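Local coordinates for protein sulfoquinovosidase (Escherichia coli, PDB 5AEG) that hydrolyses sulfoquinovosyl diacylglycerides and simple sulfoquinovosides to release sulfoquinovose, which the bacterium degrades by sulfoglycolysis, at residues A[248-253]-A[449-454]; A[102-107]-A[221-226]; A[50-55]-A[169-174]. All coordinates share one frame; numbering follows the deposited sequence.

Contact 1: residues A[248-253]-A[449-454]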
ATOM      1  N   GLU A 248     -15.717   5.694  -5.214  1.00 26.12           N
ATOM      2  CA  GLU A 248     -16.368   4.440  -5.560  1.00 24.93           C
ATOM      3  C   GLU A 248     -15.752   3.836  -6.823  1.00 23.77           C
ATOM      4  O   GLU A 248     -15.362   4.534  -7.719  1.00 24.07           O
ATOM      5  CB  GLU A 248     -17.867   4.633  -5.794  1.00 26.83           C
ATOM      6  CG  GLU A 248     -18.597   5.009  -4.518  1.00 28.52           C
ATOM      7  CD  GLU A 248     -20.101   5.184  -4.696  1.00 34.64           C
ATOM      8  OE1 GLU A 248     -20.606   5.163  -5.822  1.00 35.13           O
ATOM      9  OE2 GLU A 248     -20.760   5.314  -3.688  1.00 32.53           O
ATOM     10  N   LEU A 249     -15.599   2.492  -6.810  1.00 23.74           N
ATOM     11  CA  LEU A 249     -15.071   1.747  -7.959  1.00 23.77           C
ATOM     12  C   LEU A 249     -16.062   1.753  -9.119  1.00 25.07           C
ATOM     13  O   LEU A 249     -17.285   1.711  -8.916  1.00 25.29           O
ATOM     14  CB  LEU A 249     -14.806   0.288  -7.583  1.00 23.19           C
ATOM     15  CG  LEU A 249     -13.743   0.018  -6.511  1.00 21.95           C
ATOM     16  CD1 LEU A 249     -13.657  -1.462  -6.143  1.00 23.61           C
ATOM     17  CD2 LEU A 249     -12.396   0.466  -7.003  1.00 24.53           C
ATOM     18  N   PRO A 250     -15.538   1.665 -10.327  1.00 24.44           N
ATOM     19  CA  PRO A 250     -16.489   1.465 -11.426  1.00 24.08           C
ATOM     20  C   PRO A 250     -17.246   0.220 -11.274  1.00 25.62           C
ATOM     21  O   PRO A 250     -16.691  -0.796 -10.783  1.00 23.35           O
ATOM     22  CB  PRO A 250     -15.628   1.416 -12.654  1.00 23.89           C
ATOM     23  CG  PRO A 250     -14.337   2.114 -12.271  1.00 25.33           C
ATOM     24  CD  PRO A 250     -14.165   1.901 -10.800  1.00 24.81           C
ATOM     25  N   ASP A 251     -18.485   0.253 -11.757  1.00 25.37           N
ATOM     26  CA  ASP A 251     -19.407  -0.881 -11.649  1.00 25.93           C
ATOM     27  C   ASP A 251     -18.868  -2.169 -12.265  1.00 26.49           C
ATOM     28  O   ASP A 251     -19.180  -3.244 -11.820  1.00 23.93           O
ATOM     29  CB  ASP A 251     -20.780  -0.554 -12.275  1.00 30.51           C
ATOM     30  CG  ASP A 251     -21.864  -1.543 -11.808  1.00 29.00           C
ATOM     31  OD1 ASP A 251     -22.113  -1.575 -10.573  1.00 35.49           O
ATOM     32  OD2 ASP A 251     -22.303  -2.371 -12.608  1.00 30.82           O
ATOM     33  N   TRP A 252     -18.045  -2.032 -13.295  1.00 24.09           N
ATOM     34  CA  TRP A 252     -17.572  -3.182 -14.043  1.00 25.98           C
ATOM     35  C   TRP A 252     -16.473  -4.011 -13.279  1.00 25.21           C
ATOM     36  O   TRP A 252     -16.206  -5.190 -13.613  1.00 21.78           O
ATOM     37  CB  TRP A 252     -17.119  -2.766 -15.460  1.00 24.47           C
ATOM     38  CG  TRP A 252     -16.033  -1.730 -15.479  1.00 26.11           C
ATOM     39  CD1 TRP A 252     -16.199  -0.400 -15.637  1.00 29.74           C
ATOM     40  CD2 TRP A 252     -14.609  -1.950 -15.355  1.00 25.85           C
ATOM     41  NE1 TRP A 252     -14.994   0.218 -15.654  1.00 25.37           N
ATOM     42  CE2 TRP A 252     -14.001  -0.700 -15.464  1.00 25.29           C
ATOM     43  CE3 TRP A 252     -13.795  -3.107 -15.234  1.00 23.86           C
ATOM     44  CZ2 TRP A 252     -12.633  -0.527 -15.398  1.00 26.03           C
ATOM     45  CZ3 TRP A 252     -12.427  -2.955 -15.177  1.00 25.12           C
ATOM     46  CH2 TRP A 252     -11.842  -1.672 -15.278  1.00 25.55           C
ATOM     47  N   ILE A 253     -15.871  -3.405 -12.262  1.00 24.94           N
ATOM     48  CA  ILE A 253     -14.900  -4.126 -11.389  1.00 23.75           C
ATOM     49  C   ILE A 253     -15.480  -5.368 -10.740  1.00 23.65           C
ATOM     50  O   ILE A 253     -14.811  -6.377 -10.635  1.00 21.40           O
ATOM     51  CB  ILE A 253     -14.298  -3.199 -10.301  1.00 23.85           C
ATOM     52  CG1 ILE A 253     -13.490  -2.072 -10.954  1.00 24.00           C
ATOM     53  CG2 ILE A 253     -13.366  -4.024  -9.398  1.00 21.55           C
ATOM     54  CD1 ILE A 253     -12.165  -2.468 -11.579  1.00 24.18           C
ATOM     55  N   GLU A 449     -15.223   5.567 -13.482  1.00 30.28           N
ATOM     56  CA  GLU A 449     -15.355   4.823 -14.729  1.00 30.34           C
ATOM     57  C   GLU A 449     -14.078   4.116 -15.138  1.00 28.82           C
ATOM     58  O   GLU A 449     -14.115   3.020 -15.720  1.00 30.14           O
ATOM     59  CB  GLU A 449     -15.798   5.751 -15.918  1.00 34.76           C
ATOM     60  CG  GLU A 449     -17.282   6.147 -15.965  1.00 44.49           C
ATOM     61  CD  GLU A 449     -17.501   7.356 -16.893  1.00 50.99           C
ATOM     62  OE1 GLU A 449     -17.083   7.288 -18.071  1.00 49.65           O
ATOM     63  OE2 GLU A 449     -18.002   8.403 -16.413  1.00 61.65           O
ATOM     64  N   ILE A 450     -12.957   4.774 -14.949  1.00 28.51           N
ATOM     65  CA  ILE A 450     -11.643   4.187 -15.162  1.00 27.39           C
ATOM     66  C   ILE A 450     -11.017   3.842 -13.810  1.00 23.91           C
ATOM     67  O   ILE A 450     -11.135   4.596 -12.846  1.00 26.45           O
ATOM     68  CB  ILE A 450     -10.745   5.179 -15.972  1.00 26.26           C
ATOM     69  CG1 ILE A 450     -11.283   5.233 -17.417  1.00 28.80           C
ATOM     70  CG2 ILE A 450      -9.255   4.839 -15.969  1.00 26.86           C
ATOM     71  CD1 ILE A 450     -10.625   6.328 -18.276  1.00 32.07           C
ATOM     72  N   LEU A 451     -10.319   2.714 -13.776  1.00 23.98           N
ATOM     73  CA  LEU A 451      -9.669   2.237 -12.515  1.00 24.26           C
ATOM     74  C   LEU A 451      -8.154   2.026 -12.734  1.00 21.92           C
ATOM     75  O   LEU A 451      -7.738   1.145 -13.528  1.00 22.65           O
ATOM     76  CB  LEU A 451     -10.392   0.946 -11.999  1.00 23.21           C
ATOM     77  CG  LEU A 451      -9.733   0.668 -10.636  1.00 26.36           C
ATOM     78  CD1 LEU A 451     -10.210   1.442  -9.440  1.00 25.44           C
ATOM     79  CD2 LEU A 451      -8.965  -0.615 -10.447  1.00 30.10           C
ATOM     80  N   PHE A 452      -7.351   2.819 -12.063  1.00 23.00           N
ATOM     81  CA  PHE A 452      -5.907   2.551 -12.011  1.00 19.92           C
ATOM     82  C   PHE A 452      -5.519   1.971 -10.657  1.00 20.19           C
ATOM     83  O   PHE A 452      -6.184   2.199  -9.617  1.00 21.04           O
ATOM     84  CB  PHE A 452      -5.038   3.763 -12.397  1.00 20.63           C
ATOM     85  CG  PHE A 452      -5.134   4.897 -11.509  1.00 19.27           C
ATOM     86  CD1 PHE A 452      -4.267   5.029 -10.413  1.00 20.37           C
ATOM     87  CD2 PHE A 452      -6.026   5.901 -11.786  1.00 22.62           C
ATOM     88  CE1 PHE A 452      -4.359   6.163  -9.590  1.00 22.56           C
ATOM     89  CE2 PHE A 452      -6.153   6.978 -10.960  1.00 23.65           C
ATOM     90  CZ  PHE A 452      -5.317   7.139  -9.888  1.00 22.60           C
ATOM     91  N   PHE A 453      -4.444   1.232 -10.653  1.00 18.31           N
ATOM     92  CA  PHE A 453      -4.010   0.600  -9.436  1.00 18.97           C
ATOM     93  C   PHE A 453      -2.519   0.808  -9.269  1.00 18.00           C
ATOM     94  O   PHE A 453      -1.785   0.744 -10.274  1.00 19.26           O
ATOM     95  CB  PHE A 453      -4.463  -0.873  -9.347  1.00 19.25           C
ATOM     96  CG  PHE A 453      -4.146  -1.712 -10.557  1.00 19.82           C
ATOM     97  CD1 PHE A 453      -4.997  -1.739 -11.632  1.00 18.59           C
ATOM     98  CD2 PHE A 453      -3.042  -2.560 -10.546  1.00 20.22           C
ATOM     99  CE1 PHE A 453      -4.691  -2.487 -12.763  1.00 19.73           C
ATOM    100  CE2 PHE A 453      -2.746  -3.358 -11.649  1.00 19.12           C
ATOM    101  CZ  PHE A 453      -3.590  -3.320 -12.744  1.00 18.86           C
ATOM    102  N   MET A 454      -2.090   0.990  -8.013  1.00 18.12           N
ATOM    103  CA  MET A 454      -0.710   1.306  -7.696  1.00 18.63           C
ATOM    104  C   MET A 454      -0.167   0.405  -6.656  1.00 19.77           C
ATOM    105  O   MET A 454      -0.935  -0.135  -5.808  1.00 17.63           O
ATOM    106  CB  MET A 454      -0.659   2.787  -7.112  1.00 21.09           C
ATOM    107  CG  MET A 454      -1.235   3.762  -8.104  1.00 22.79           C
ATOM    108  SD  MET A 454      -0.909   5.478  -7.659  1.00 24.20           S
ATOM    109  CE  MET A 454       0.847   5.652  -7.969  1.00 23.88           C
TER
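The end of the (beta/alpha)8 barrel where the strands start is built here by L249, P250, W252 and I253, which lie on the chain leading to the first barrel strand, 257-260, and cover E449 and L451 where strand 451-454 begins. The one hydrogen bond between the segments is made by the indole: W252 NE1 donates to E449 O over 2.9 Å with an N-H...O angle of 163°. The oxygen lies in the ring plane, at the edge, whereas the donor stands 27° out of the carbonyl plane. W252 reaches it because CG sits between the backbone N and the carbonyl carbon (chi1 58°), which brings the pyrrole NE1 to the carbonyl of E449, just before strand 451-454. P250 CG rests against the same peptide, 3.5 Å from E449 C, so this carbonyl group is bound at its oxygen and packed at its carbon. L451 supplies the apolar half. Its CD1 presses on L249 CD2 at 3.4 Å, tighter than usual van der Waals contact, and its CD2 meets I253 CD1 at 3.9 Å, the two side chains crossing at about a right angle. I253 CD1 also lies over one face of the indole, offset toward the rim. An alanine in place of W252 would probably leave E449 O without its indole donor and I253 CD1 without the surface it rests on. L451 points to the same side of its strand as F453, whose ring meets H502 edge-to-face, and L451 also touches M533. Apolar residues filling the barrel floor, at the strand ends remote from the catalytic mouth, are characteristic of the TIM-barrel fold.

Contact 2: residues A[102-107]-A[221-226]; sequences RLLLEL and KATLRF
The guanidinium group of R225 has L104 CD1 over one face, 3.5 Å above its plane and displaced toward the rim, and the nearest atom of the group to that methyl is NH1. The two side chains run alongside each other and point the same way, while L104 CD1 also touches T223 CG2 at 3.7 Å. R225 NH2 also makes a salt bridge to D198, which probably helps to keep the flat group turned over the leucine methyl. The F226 ring is arranged differently: L103 O lies in its plane at the edge near CD1, and the methyls L103 CD2, 3.8 Å from F226 CD1, and L105 CD1, 4.0 Å from F226 CE1, approach it obliquely. F226 CG stands anti to its carbonyl carbon (chi1 -54°), placing the ring beside these two leucines. Strands 103-109 and 221-228 are antiparallel neighbours in the beta-sandwich of the galactose mutarotase-like N-terminal region common to family 31 glycosidases. L103, L105, L107, A222, L224 and F226 share the inner face, where L107 meets I117, L224 meets L119 and L215, and F226 meets L121. The opposite face holds L104, E106, T223 and R225 and is more polar. Hydrogen-bonded pairs L105-L224 and L107-A222 are joined by nearly straight bonds, the straightest being L107 N to A222 O, 2.7 Å and 176°. The L103-F226 pair is uneven: F226 N to L103 O is sound, whereas L103 N to F226 O is bent to 123° and weak. R102 itself turns its charge to E227 and D98, with Q100 a further partner of NH1. Beside L107, a water donates to L107 O at 2.9 Å and holds T223 OG1 only weakly.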
ATOM      1  N   ARG A 102      -8.092  18.992  16.349  1.00 42.81           N
ATOM      2  CA  ARG A 102      -7.008  18.061  16.469  1.00 38.38           C
ATOM      3  C   ARG A 102      -5.930  18.652  17.334  1.00 35.68           C
ATOM      4  O   ARG A 102      -5.617  19.847  17.257  1.00 39.79           O
ATOM      5  CB  ARG A 102      -6.396  17.788  15.094  1.00 39.19           C
ATOM      6  CG  ARG A 102      -7.378  17.380  14.031  1.00 46.12           C
ATOM      7  CD  ARG A 102      -6.700  16.669  12.842  1.00 44.28           C
ATOM      8  NE  ARG A 102      -7.699  16.438  11.777  1.00 44.17           N
ATOM      9  CZ  ARG A 102      -8.160  17.342  10.903  1.00 45.00           C
ATOM     10  NH1 ARG A 102      -7.695  18.564  10.905  1.00 43.43           N
ATOM     11  NH2 ARG A 102      -9.070  17.007   9.960  1.00 42.90           N
ATOM     12  N   LEU A 103      -5.320  17.839  18.143  1.00 28.17           N
ATOM     13  CA  LEU A 103      -4.083  18.248  18.748  1.00 24.67           C
ATOM     14  C   LEU A 103      -2.991  18.478  17.697  1.00 28.27           C
ATOM     15  O   LEU A 103      -2.691  17.567  16.928  1.00 23.38           O
ATOM     16  CB  LEU A 103      -3.703  17.268  19.781  1.00 24.32           C
ATOM     17  CG  LEU A 103      -2.322  17.505  20.403  1.00 26.17           C
ATOM     18  CD1 LEU A 103      -2.324  18.829  21.184  1.00 30.86           C
ATOM     19  CD2 LEU A 103      -1.838  16.390  21.233  1.00 28.42           C
ATOM     20  N   LEU A 104      -2.426  19.695  17.603  1.00 26.73           N
ATOM     21  CA  LEU A 104      -1.273  20.036  16.703  1.00 25.72           C
ATOM     22  C   LEU A 104       0.012  20.261  17.521  1.00 32.06           C
ATOM     23  O   LEU A 104      -0.011  21.117  18.464  1.00 29.74           O
ATOM     24  CB  LEU A 104      -1.615  21.275  15.903  1.00 32.30           C
ATOM     25  CG  LEU A 104      -0.630  21.881  14.916  1.00 34.03           C
ATOM     26  CD1 LEU A 104      -0.352  20.842  13.840  1.00 33.96           C
ATOM     27  CD2 LEU A 104      -1.157  23.176  14.273  1.00 36.64           C
ATOM     28  N   LEU A 105       1.090  19.438  17.298  1.00 25.30           N
ATOM     29  CA  LEU A 105       2.412  19.672  17.898  1.00 26.68           C
ATOM     30  C   LEU A 105       3.341  20.141  16.823  1.00 30.47           C
ATOM     31  O   LEU A 105       3.478  19.499  15.767  1.00 27.91           O
ATOM     32  CB  LEU A 105       3.002  18.441  18.584  1.00 28.47           C
ATOM     33  CG  LEU A 105       2.216  17.714  19.654  1.00 33.20           C
ATOM     34  CD1 LEU A 105       3.136  16.637  20.273  1.00 32.79           C
ATOM     35  CD2 LEU A 105       1.708  18.651  20.734  1.00 30.86           C
ATOM     36  N   GLU A 106       3.974  21.287  17.037  1.00 29.74           N
ATOM     37  CA  GLU A 106       4.847  21.867  16.022  1.00 33.66           C
ATOM     38  C   GLU A 106       6.214  22.084  16.650  1.00 35.74           C
ATOM     39  O   GLU A 106       6.381  22.975  17.510  1.00 29.75           O
ATOM     40  CB  GLU A 106       4.296  23.196  15.514  1.00 34.92           C
ATOM     41  CG  GLU A 106       3.067  23.100  14.650  1.00 39.12           C
ATOM     42  CD  GLU A 106       2.390  24.458  14.523  1.00 44.08           C
ATOM     43  OE1 GLU A 106       1.965  25.001  15.567  1.00 43.52           O
ATOM     44  OE2 GLU A 106       2.321  24.981  13.412  1.00 43.22           O
ATOM     45  N   LEU A 107       7.208  21.331  16.171  1.00 26.69           N
ATOM     46  CA  LEU A 107       8.538  21.347  16.746  1.00 29.18           C
ATOM     47  C   LEU A 107       9.459  22.053  15.782  1.00 29.04           C
ATOM     48  O   LEU A 107       9.472  21.739  14.589  1.00 25.49           O
ATOM     49  CB  LEU A 107       9.003  19.932  16.909  1.00 36.02           C
ATOM     50  CG  LEU A 107       9.501  19.475  18.215  1.00 48.48           C
ATOM     51  CD1 LEU A 107       9.666  17.945  18.132  1.00 47.55           C
ATOM     52  CD2 LEU A 107      10.788  20.214  18.518  1.00 51.38           C
ATOM     53  N   LYS A 221      12.678  20.122  11.877  1.00 28.19           N
ATOM     54  CA  LYS A 221      11.367  20.515  12.319  1.00 27.32           C
ATOM     55  C   LYS A 221      10.442  19.328  12.197  1.00 30.96           C
ATOM     56  O   LYS A 221      10.720  18.383  11.440  1.00 28.25           O
ATOM     57  CB  LYS A 221      10.861  21.660  11.459  1.00 33.96           C
ATOM     58  CG  LYS A 221      10.455  21.322  10.014  1.00 39.09           C
ATOM     59  CD  LYS A 221      10.421  22.540   9.071  1.00 53.21           C
ATOM     60  CE  LYS A 221       9.188  22.633   8.170  1.00 60.66           C
ATOM     61  NZ  LYS A 221       8.954  21.531   7.186  1.00 74.11           N
ATOM     62  N   ALA A 222       9.361  19.356  12.947  1.00 27.85           N
ATOM     63  CA  ALA A 222       8.327  18.317  12.828  1.00 30.07           C
ATOM     64  C   ALA A 222       6.967  18.852  13.146  1.00 31.58           C
ATOM     65  O   ALA A 222       6.815  19.663  14.072  1.00 30.00           O
ATOM     66  CB  ALA A 222       8.667  17.209  13.757  1.00 25.21           C
ATOM     67  N   THR A 223       5.962  18.365  12.434  1.00 29.62           N
ATOM     68  CA  THR A 223       4.578  18.682  12.734  1.00 26.98           C
ATOM     69  C   THR A 223       3.792  17.387  12.870  1.00 27.53           C
ATOM     70  O   THR A 223       3.773  16.593  11.895  1.00 24.29           O
ATOM     71  CB  THR A 223       3.981  19.462  11.586  1.00 28.77           C
ATOM     72  OG1 THR A 223       4.709  20.708  11.436  1.00 36.48           O
ATOM     73  CG2 THR A 223       2.536  19.737  11.866  1.00 31.87           C
ATOM     74  N   LEU A 224       3.177  17.196  14.029  1.00 24.72           N
ATOM     75  CA  LEU A 224       2.395  15.998  14.337  1.00 23.66           C
ATOM     76  C   LEU A 224       0.953  16.399  14.686  1.00 27.59           C
ATOM     77  O   LEU A 224       0.739  17.372  15.402  1.00 23.91           O
ATOM     78  CB  LEU A 224       2.969  15.280  15.557  1.00 22.95           C
ATOM     79  CG  LEU A 224       4.441  14.925  15.550  1.00 26.05           C
ATOM     80  CD1 LEU A 224       5.303  16.112  16.028  1.00 28.85           C
ATOM     81  CD2 LEU A 224       4.697  13.672  16.376  1.00 27.52           C
ATOM     82  N   ARG A 225      -0.015  15.621  14.253  1.00 23.96           N
ATOM     83  CA  ARG A 225      -1.431  15.897  14.545  1.00 27.78           C
ATOM     84  C   ARG A 225      -2.025  14.666  15.130  1.00 27.86           C
ATOM     85  O   ARG A 225      -1.703  13.560  14.688  1.00 25.84           O
ATOM     86  CB  ARG A 225      -2.190  16.147  13.275  1.00 31.55           C
ATOM     87  CG  ARG A 225      -2.069  17.555  12.702  1.00 40.78           C
ATOM     88  CD  ARG A 225      -2.542  17.512  11.233  1.00 39.37           C
ATOM     89  NE  ARG A 225      -1.630  18.253  10.398  1.00 48.63           N
ATOM     90  CZ  ARG A 225      -1.615  19.568  10.356  1.00 48.68           C
ATOM     91  NH1 ARG A 225      -2.512  20.249  11.048  1.00 51.59           N
ATOM     92  NH2 ARG A 225      -0.726  20.185   9.623  1.00 46.93           N
ATOM     93  N   PHE A 226      -2.921  14.841  16.108  1.00 27.20           N
ATOM     94  CA  PHE A 226      -3.601  13.714  16.778  1.00 23.45           C
ATOM     95  C   PHE A 226      -5.099  13.978  16.837  1.00 28.39           C
ATOM     96  O   PHE A 226      -5.568  15.183  16.933  1.00 30.78           O
ATOM     97  CB  PHE A 226      -3.149  13.482  18.199  1.00 26.45           C
ATOM     98  CG  PHE A 226      -1.689  13.307  18.401  1.00 22.63           C
ATOM     99  CD1 PHE A 226      -0.813  14.367  18.224  1.00 24.36           C
ATOM    100  CD2 PHE A 226      -1.183  12.093  18.839  1.00 23.55           C
ATOM    101  CE1 PHE A 226       0.512  14.218  18.466  1.00 26.38           C
ATOM    102  CE2 PHE A 226       0.152  11.934  19.099  1.00 24.97           C
ATOM    103  CZ  PHE A 226       1.014  13.015  18.898  1.00 27.73           C
TER
HETATM  104  O   HOH W   1       7.058  22.445  13.122  1.00 44.62           O

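Contact 3: residues A[50-55]-A[169-174]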
ATOM      1  N   MET A  50      21.941   3.067  -2.663  1.00 30.77           N
ATOM      2  CA  MET A  50      20.656   2.890  -3.302  1.00 31.67           C
ATOM      3  C   MET A  50      20.339   1.454  -3.728  1.00 32.06           C
ATOM      4  O   MET A  50      19.138   0.991  -3.651  1.00 30.96           O
ATOM      5  CB  MET A  50      20.566   3.774  -4.498  1.00 30.93           C
ATOM      6  CG  MET A  50      20.693   5.230  -4.081  1.00 35.37           C
ATOM      7  SD  MET A  50      20.128   6.426  -5.291  1.00 36.00           S
ATOM      8  CE  MET A  50      21.484   6.321  -6.526  1.00 41.16           C
ATOM      9  N   PHE A  51      21.370   0.732  -4.191  1.00 30.06           N
ATOM     10  CA  PHE A  51      21.185  -0.610  -4.769  1.00 31.84           C
ATOM     11  C   PHE A  51      19.963  -0.729  -5.714  1.00 32.39           C
ATOM     12  O   PHE A  51      19.058  -1.628  -5.548  1.00 26.61           O
ATOM     13  CB  PHE A  51      21.070  -1.625  -3.611  1.00 34.31           C
ATOM     14  CG  PHE A  51      22.327  -1.846  -2.855  1.00 33.98           C
ATOM     15  CD1 PHE A  51      23.419  -2.463  -3.504  1.00 38.65           C
ATOM     16  CD2 PHE A  51      22.464  -1.484  -1.513  1.00 37.33           C
ATOM     17  CE1 PHE A  51      24.584  -2.688  -2.815  1.00 35.46           C
ATOM     18  CE2 PHE A  51      23.652  -1.728  -0.805  1.00 37.28           C
ATOM     19  CZ  PHE A  51      24.708  -2.324  -1.461  1.00 35.78           C
ATOM     20  N   ARG A  52      19.822   0.210  -6.653  1.00 29.12           N
ATOM     21  CA  ARG A  52      18.713   0.117  -7.647  1.00 30.52           C
ATOM     22  C   ARG A  52      17.308   0.076  -7.013  1.00 30.08           C
ATOM     23  O   ARG A  52      16.340  -0.424  -7.602  1.00 26.31           O
ATOM     24  CB  ARG A  52      18.904  -1.032  -8.567  1.00 40.06           C
ATOM     25  CG  ARG A  52      20.392  -1.142  -8.944  1.00 58.56           C
ATOM     26  CD  ARG A  52      20.725  -2.306  -9.858  1.00 71.35           C
ATOM     27  NE  ARG A  52      20.316  -2.045 -11.225  1.00 81.78           N
ATOM     28  CZ  ARG A  52      20.173  -2.962 -12.179  1.00 87.16           C
ATOM     29  NH1 ARG A  52      20.381  -4.266 -11.960  1.00 84.62           N
ATOM     30  NH2 ARG A  52      19.792  -2.558 -13.369  1.00 83.46           N
ATOM     31  N   GLY A  53      17.205   0.668  -5.828  1.00 29.47           N
ATOM     32  CA  GLY A  53      15.889   0.725  -5.144  1.00 28.73           C
ATOM     33  C   GLY A  53      15.808  -0.114  -3.946  1.00 24.65           C
ATOM     34  O   GLY A  53      14.861   0.058  -3.176  1.00 22.37           O
ATOM     35  N   ASN A  54      16.782  -1.012  -3.765  1.00 20.58           N
ATOM     36  CA  ASN A  54      16.910  -1.815  -2.563  1.00 23.74           C
ATOM     37  C   ASN A  54      17.756  -1.132  -1.453  1.00 27.84           C
ATOM     38  O   ASN A  54      18.827  -1.643  -0.982  1.00 27.35           O
ATOM     39  CB  ASN A  54      17.446  -3.178  -2.876  1.00 23.83           C
ATOM     40  CG  ASN A  54      16.537  -3.963  -3.787  1.00 23.82           C
ATOM     41  OD1 ASN A  54      15.449  -4.305  -3.445  1.00 23.96           O
ATOM     42  ND2 ASN A  54      17.020  -4.262  -4.945  1.00 25.70           N
ATOM     43  N   PHE A  55      17.245   0.045  -1.056  1.00 25.33           N
ATOM     44  CA  PHE A  55      18.041   1.002  -0.341  1.00 26.38           C
ATOM     45  C   PHE A  55      18.668   0.443   0.898  1.00 26.25           C
ATOM     46  O   PHE A  55      18.004  -0.163   1.751  1.00 25.81           O
ATOM     47  CB  PHE A  55      17.196   2.214   0.085  1.00 22.40           C
ATOM     48  CG  PHE A  55      16.871   3.139  -0.987  1.00 21.18           C
ATOM     49  CD1 PHE A  55      15.726   2.991  -1.769  1.00 23.90           C
ATOM     50  CD2 PHE A  55      17.671   4.265  -1.210  1.00 24.69           C
ATOM     51  CE1 PHE A  55      15.402   3.867  -2.735  1.00 25.47           C
ATOM     52  CE2 PHE A  55      17.333   5.166  -2.168  1.00 21.74           C
ATOM     53  CZ  PHE A  55      16.206   4.999  -2.965  1.00 23.53           C
ATOM     54  N   CYS A 169      22.571 -11.647  -1.876  1.00 25.98           N
ATOM     55  CA  CYS A 169      23.852 -11.810  -2.529  1.00 28.94           C
ATOM     56  C   CYS A 169      23.958 -10.954  -3.777  1.00 35.31           C
ATOM     57  O   CYS A 169      25.024 -10.581  -4.119  1.00 30.66           O
ATOM     58  CB  CYS A 169      24.125 -13.269  -2.820  1.00 30.07           C
ATOM     59  SG  CYS A 169      24.436 -14.192  -1.286  1.00 35.52           S
ATOM     60  N   LYS A 170      22.839 -10.585  -4.377  1.00 38.50           N
ATOM     61  CA  LYS A 170      22.747  -9.822  -5.622  1.00 43.30           C
ATOM     62  C   LYS A 170      22.017  -8.495  -5.252  1.00 38.19           C
ATOM     63  O   LYS A 170      20.845  -8.426  -5.153  1.00 42.93           O
ATOM     64  CB  LYS A 170      21.902 -10.751  -6.497  1.00 50.37           C
ATOM     65  CG  LYS A 170      21.668 -10.381  -7.934  1.00 62.60           C
ATOM     66  CD  LYS A 170      20.592 -11.301  -8.551  1.00 69.46           C
ATOM     67  CE  LYS A 170      19.166 -10.850  -8.227  1.00 79.03           C
ATOM     68  NZ  LYS A 170      18.139 -11.183  -9.277  1.00 84.08           N
ATOM     69  N   GLU A 171      22.715  -7.424  -5.016  1.00 43.58           N
ATOM     70  CA  GLU A 171      22.050  -6.093  -4.930  1.00 43.19           C
ATOM     71  C   GLU A 171      21.115  -5.864  -3.767  1.00 32.29           C
ATOM     72  O   GLU A 171      20.217  -5.074  -3.869  1.00 29.02           O
ATOM     73  CB  GLU A 171      21.354  -5.723  -6.245  1.00 50.18           C
ATOM     74  CG  GLU A 171      22.338  -5.603  -7.401  1.00 60.75           C
ATOM     75  CD  GLU A 171      22.761  -4.167  -7.754  1.00 74.30           C
ATOM     76  OE1 GLU A 171      22.980  -3.293  -6.866  1.00 71.91           O
ATOM     77  OE2 GLU A 171      22.894  -3.933  -8.974  1.00 78.84           O
ATOM     78  N   ASN A 172      21.399  -6.508  -2.660  1.00 25.24           N
ATOM     79  CA  ASN A 172      20.797  -6.207  -1.374  1.00 24.72           C
ATOM     80  C   ASN A 172      19.278  -6.334  -1.519  1.00 24.27           C
ATOM     81  O   ASN A 172      18.513  -5.556  -0.904  1.00 25.53           O
ATOM     82  CB  ASN A 172      21.140  -4.760  -0.952  1.00 23.58           C
ATOM     83  CG  ASN A 172      20.913  -4.540   0.488  1.00 26.15           C
ATOM     84  OD1 ASN A 172      21.294  -5.377   1.283  1.00 29.01           O
ATOM     85  ND2 ASN A 172      20.320  -3.413   0.877  1.00 28.77           N
ATOM     86  N   ALA A 173      18.839  -7.305  -2.318  1.00 23.42           N
ATOM     87  CA  ALA A 173      17.405  -7.379  -2.707  1.00 19.56           C
ATOM     88  C   ALA A 173      16.491  -8.201  -1.803  1.00 18.81           C
ATOM     89  O   ALA A 173      15.236  -8.227  -2.071  1.00 21.63           O
ATOM     90  CB  ALA A 173      17.286  -7.833  -4.146  1.00 21.79           C
ATOM     91  N   GLY A 174      17.035  -8.842  -0.792  1.00 19.46           N
ATOM     92  CA  GLY A 174      16.249  -9.745   0.085  1.00 20.20           C
ATOM     93  C   GLY A 174      15.273  -8.912   0.931  1.00 22.22           C
ATOM     94  O   GLY A 174      14.154  -9.361   1.220  1.00 19.10           O
TER
HETATM   95  O   HOH W   2      14.025  -6.485  -3.767  1.00 24.26           O
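F51 and N172 form the tightly packed half of this meeting of two loops. N172 CB sits over one face of the F51 ring, 3.8 Å from its centroid and 20° off the normal, a CH-pi contact. With N172 CG anti to the backbone N (chi1 -163°), the amide carries on past the ring, and N172 ND2 donates to N54 O, 3.0 Å away at 161°. N54 is the centre of an inverse gamma turn, so this bond ties a side chain of one loop to a tight turn of the other. At the ring's edge, in its plane, E171 OE1 lies 3.5 Å from F51 CD1, the carboxylate standing almost perpendicular to the ring. The outer side is looser. R52 and E171 are linked by a long salt bridge, and the position of the E171 oxygen involved is doubtful. A water completes the join, donating to N54 OD1 at 2.6 Å and to A173 O at 2.7 Å. The side chain of N54 is about 7 Å from that of D472, the inferred proton donor. The chemistry implies that ring packing, the N172 amide bond to N54 O and a bridging water fix the loops here, while the surface charges probably contribute little.

The three contacts illustrate how chemistry follows position. Contact 1 is buried in the catalytic barrel, and contact 3 lies at the surface on the opposite side of the chain's centre, near the active site. Contact 2 is partly buried, its leucine-rich face turned into the sandwich and its mixed, more polar face outward. No two contacts hold the same elements: a loop meets a barrel strand in contact 1, two strands pair in contact 2, and two loops join in contact 3. Regular backbone bonds dominate contact 2, whereas contacts 1 and 3 each have a side-chain N-H donating to a backbone carbonyl, supplemented by apolar packing in the first, and by a CH-pi contact and a bridging water in the last.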